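Local coordinates for protein putative citrate lyase, alfa subunit (Streptococcus mutans, PDB 2HJ0) that is a putative alpha subunit of a citrate lyase, a CitF-family alpha/beta protein with two mixed beta sheets and present as a pair of subunits, at residues 197-210 / 224-236. Numbering follows the deposited sequence.
Sequences AKYADQVVIVTDTL and DVDYIVVVDAIGD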
# COMPACT_ATOMS: atom_id res chain seq x y z
N ALA A 197 -0.32 -8.96 5.58
CA ALA A 197 0.94 -8.28 5.84
C ALA A 197 0.75 -6.84 6.24
O ALA A 197 1.67 -6.21 6.75
CB ALA A 197 1.84 -8.37 4.63
N LYS A 198 -0.43 -6.31 5.99
CA LYS A 198 -0.72 -4.93 6.30
C LYS A 198 -1.25 -4.73 7.72
O LYS A 198 -0.98 -3.71 8.35
CB LYS A 198 -1.70 -4.41 5.26
CG LYS A 198 -2.13 -2.97 5.41
CD LYS A 198 -2.95 -2.55 4.17
CE LYS A 198 -2.14 -2.77 2.86
NZ LYS A 198 -2.86 -2.43 1.59
N TYR A 199 -1.98 -5.71 8.24
CA TYR A 199 -2.53 -5.59 9.57
C TYR A 199 -1.95 -6.49 10.65
O TYR A 199 -2.16 -6.27 11.84
CB TYR A 199 -4.04 -5.80 9.50
CG TYR A 199 -4.74 -4.71 8.77
CD1 TYR A 199 -4.98 -3.47 9.38
CD2 TYR A 199 -5.16 -4.89 7.46
CE1 TYR A 199 -5.62 -2.44 8.69
CE2 TYR A 199 -5.79 -3.88 6.75
CZ TYR A 199 -6.03 -2.65 7.37
OH TYR A 199 -6.66 -1.65 6.67
N ALA A 200 -1.22 -7.52 10.24
CA ALA A 200 -0.63 -8.46 11.19
C ALA A 200 0.50 -7.79 11.98
O ALA A 200 1.16 -6.87 11.49
CB ALA A 200 -0.09 -9.69 10.45
N ASP A 201 0.71 -8.25 13.21
CA ASP A 201 1.77 -7.70 14.04
C ASP A 201 3.14 -8.09 13.49
O ASP A 201 4.00 -7.25 13.26
CB ASP A 201 1.63 -8.16 15.48
CG ASP A 201 0.62 -7.34 16.24
OD1 ASP A 201 0.24 -6.25 15.76
OD2 ASP A 201 0.19 -7.78 17.33
N GLN A 202 3.32 -9.39 13.29
CA GLN A 202 4.55 -9.90 12.74
C GLN A 202 4.25 -10.69 11.47
O GLN A 202 3.30 -11.49 11.42
CB GLN A 202 5.27 -10.77 13.77
CG GLN A 202 6.19 -9.97 14.64
CD GLN A 202 7.11 -10.84 15.41
OE1 GLN A 202 6.68 -11.60 16.27
NE2 GLN A 202 8.40 -10.74 15.13
N VAL A 203 5.05 -10.43 10.44
CA VAL A 203 4.90 -11.09 9.15
C VAL A 203 6.15 -11.87 8.78
O VAL A 203 7.26 -11.34 8.81
CB VAL A 203 4.60 -10.03 8.03
CG1 VAL A 203 4.72 -10.66 6.64
CG2 VAL A 203 3.20 -9.45 8.23
N VAL A 204 5.96 -13.14 8.45
CA VAL A 204 7.05 -14.02 8.04
C VAL A 204 6.75 -14.48 6.62
O VAL A 204 5.80 -15.24 6.42
CB VAL A 204 7.11 -15.28 8.94
CG1 VAL A 204 8.08 -16.29 8.34
CG2 VAL A 204 7.55 -14.91 10.32
N ILE A 205 7.50 -14.03 5.63
CA ILE A 205 7.22 -14.50 4.28
C ILE A 205 8.17 -15.67 3.99
O ILE A 205 9.37 -15.61 4.31
CB ILE A 205 7.38 -13.38 3.15
CG1 ILE A 205 8.84 -13.15 2.82
CG2 ILE A 205 6.71 -12.07 3.56
CD1 ILE A 205 9.24 -13.90 1.61
N VAL A 206 7.63 -16.75 3.44
CA VAL A 206 8.39 -17.96 3.11
C VAL A 206 8.52 -18.02 1.60
O VAL A 206 7.54 -18.25 0.88
CB VAL A 206 7.65 -19.24 3.59
CG1 VAL A 206 8.55 -20.47 3.45
CG2 VAL A 206 7.18 -19.04 5.01
N THR A 207 9.73 -17.81 1.10
CA THR A 207 9.92 -17.81 -0.33
C THR A 207 10.57 -19.06 -0.84
O THR A 207 11.25 -19.80 -0.12
CB THR A 207 10.75 -16.62 -0.83
OG1 THR A 207 10.66 -16.53 -2.26
CG2 THR A 207 12.19 -16.78 -0.42
N ASP A 208 10.37 -19.27 -2.13
CA ASP A 208 10.88 -20.43 -2.81
C ASP A 208 12.11 -20.04 -3.60
O ASP A 208 12.93 -20.89 -3.95
CB ASP A 208 9.80 -20.94 -3.74
CG ASP A 208 9.87 -22.40 -3.93
OD1 ASP A 208 8.87 -22.97 -4.44
OD2 ASP A 208 10.93 -22.96 -3.55
N THR A 209 12.21 -18.75 -3.90
CA THR A 209 13.34 -18.26 -4.67
C THR A 209 13.75 -16.91 -4.14
O THR A 209 12.93 -15.99 -4.06
CB THR A 209 12.98 -18.16 -6.18
OG1 THR A 209 12.28 -16.94 -6.43
CG2 THR A 209 12.08 -19.35 -6.58
N LEU A 210 15.02 -16.79 -3.76
CA LEU A 210 15.56 -15.55 -3.20
C LEU A 210 16.15 -14.67 -4.29
O LEU A 210 17.04 -15.07 -5.03
CB LEU A 210 16.62 -15.87 -2.16
CG LEU A 210 16.56 -15.02 -0.89
CD1 LEU A 210 17.68 -15.45 0.06
CD2 LEU A 210 16.69 -13.56 -1.22
N ASP A 224 6.48 -4.19 5.67
CA ASP A 224 5.43 -4.99 6.28
C ASP A 224 5.95 -6.36 6.69
O ASP A 224 5.23 -7.13 7.30
CB ASP A 224 4.27 -5.21 5.30
CG ASP A 224 3.43 -3.96 5.09
OD1 ASP A 224 3.60 -2.99 5.87
OD2 ASP A 224 2.59 -3.96 4.15
N VAL A 225 7.21 -6.64 6.37
CA VAL A 225 7.77 -7.95 6.65
C VAL A 225 8.78 -7.96 7.80
O VAL A 225 9.56 -7.03 7.95
CB VAL A 225 8.43 -8.51 5.37
CG1 VAL A 225 8.98 -9.89 5.60
CG2 VAL A 225 7.40 -8.50 4.24
N ASP A 226 8.76 -9.00 8.62
CA ASP A 226 9.70 -9.07 9.72
C ASP A 226 10.81 -10.06 9.45
O ASP A 226 11.98 -9.78 9.70
CB ASP A 226 8.97 -9.45 11.03
CG ASP A 226 7.99 -8.37 11.48
OD1 ASP A 226 8.44 -7.34 12.04
OD2 ASP A 226 6.78 -8.55 11.25
N TYR A 227 10.45 -11.21 8.90
CA TYR A 227 11.44 -12.25 8.63
C TYR A 227 11.20 -12.94 7.30
O TYR A 227 10.06 -13.03 6.81
CB TYR A 227 11.41 -13.29 9.75
CG TYR A 227 11.81 -12.75 11.11
CD1 TYR A 227 13.11 -12.33 11.35
CD2 TYR A 227 10.89 -12.67 12.16
CE1 TYR A 227 13.50 -11.85 12.60
CE2 TYR A 227 11.28 -12.19 13.43
CZ TYR A 227 12.59 -11.78 13.64
OH TYR A 227 13.00 -11.33 14.86
N ILE A 228 12.29 -13.41 6.70
CA ILE A 228 12.21 -14.11 5.44
C ILE A 228 12.91 -15.44 5.59
O ILE A 228 14.02 -15.52 6.11
CB ILE A 228 12.89 -13.35 4.30
CG1 ILE A 228 12.23 -11.99 4.10
CG2 ILE A 228 12.80 -14.15 3.03
CD1 ILE A 228 12.67 -10.93 5.07
N VAL A 229 12.24 -16.50 5.15
CA VAL A 229 12.82 -17.82 5.24
C VAL A 229 12.76 -18.46 3.87
O VAL A 229 11.72 -18.42 3.20
CB VAL A 229 12.08 -18.70 6.25
CG1 VAL A 229 10.60 -18.66 5.97
CG2 VAL A 229 12.58 -20.13 6.18
N VAL A 230 13.87 -19.04 3.45
CA VAL A 230 13.94 -19.69 2.16
C VAL A 230 13.79 -21.20 2.31
O VAL A 230 14.40 -21.79 3.19
CB VAL A 230 15.29 -19.40 1.49
CG1 VAL A 230 15.42 -20.23 0.24
CG2 VAL A 230 15.39 -17.92 1.16
N VAL A 231 13.00 -21.82 1.44
CA VAL A 231 12.82 -23.27 1.49
C VAL A 231 12.95 -23.86 0.08
O VAL A 231 12.93 -23.13 -0.91
CB VAL A 231 11.44 -23.66 2.06
CG1 VAL A 231 11.38 -23.31 3.53
CG2 VAL A 231 10.33 -22.95 1.29
N ASP A 232 13.06 -25.19 -0.01
CA ASP A 232 13.20 -25.84 -1.31
C ASP A 232 11.98 -25.63 -2.21
O ASP A 232 12.14 -25.44 -3.42
CB ASP A 232 13.48 -27.34 -1.13
CG ASP A 232 13.81 -28.04 -2.45
OD1 ASP A 232 14.80 -27.64 -3.11
OD2 ASP A 232 13.07 -28.98 -2.83
N ALA A 233 10.79 -25.65 -1.63
CA ALA A 233 9.55 -25.47 -2.39
C ALA A 233 8.38 -25.02 -1.53
O ALA A 233 8.11 -25.62 -0.50
CB ALA A 233 9.17 -26.76 -3.10
N ILE A 234 7.69 -23.98 -1.96
CA ILE A 234 6.56 -23.48 -1.20
C ILE A 234 5.27 -24.02 -1.78
O ILE A 234 4.24 -24.04 -1.12
CB ILE A 234 6.50 -21.97 -1.21
CG1 ILE A 234 6.35 -21.48 -2.64
CG2 ILE A 234 7.77 -21.41 -0.60
CD1 ILE A 234 6.38 -19.99 -2.76
N GLY A 235 5.34 -24.47 -3.02
CA GLY A 235 4.15 -25.00 -3.66
C GLY A 235 4.49 -26.09 -4.66
O GLY A 235 5.63 -26.20 -5.10
N ASP A 236 3.50 -26.88 -5.02
CA ASP A 236 3.69 -27.97 -5.97
C ASP A 236 4.02 -27.40 -7.35
O ASP A 236 3.31 -26.55 -7.87
CB ASP A 236 2.43 -28.82 -6.05
CG ASP A 236 2.69 -30.21 -6.60
OD1 ASP A 236 3.24 -30.30 -7.73
OD2 ASP A 236 2.35 -31.19 -5.91
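Val204 to Thr207 pair with Tyr227 to Val230 as neighbouring parallel strands near one edge of a mixed, largely parallel sheet of an alpha/beta fold. Strand 164-169 flanks 202-207 on its other edge.

Backbone hydrogen bonds alternate along the pair. Ile205 N gives to Tyr227 O and its O accepts from Val229 N; Thr207 repeats this with Val229 O and Val231 N. Val203 O takes two donors in its carbonyl plane, Asp226 N at 2.8 Å and Tyr227 N at 3.2 Å.

Apolar side chains pack on both faces. Val206 and Val229 run alongside each other, with CG2 of Val206 3.6 Å from CG1 of Val229. Ile52 of helix 52-58 packs against both valines. On the other face Ile205 CG1 meets Ile228 CG1 at 3.8 Å, while Ile205 CG2 reaches the methyls of Val225. Thr207 CG2 sits beside Val230 CG2, and Leu210 CD1 touches the same methyl at 3.5 Å.

Carboxylates bind backbone N-H groups at both ends. Asp226 has CG anti to its carbonyl carbon (chi1 -66°), which brings OD2 to Val203 N at 2.7 Å through its anti lone pair. The same oxygen forms a salt bridge with Lys360 of the second subunit. Past the strand ends, Thr185 also bonds Asp208 OD1, which Ile234 N meets at 2.9 Å from above the carboxylate plane.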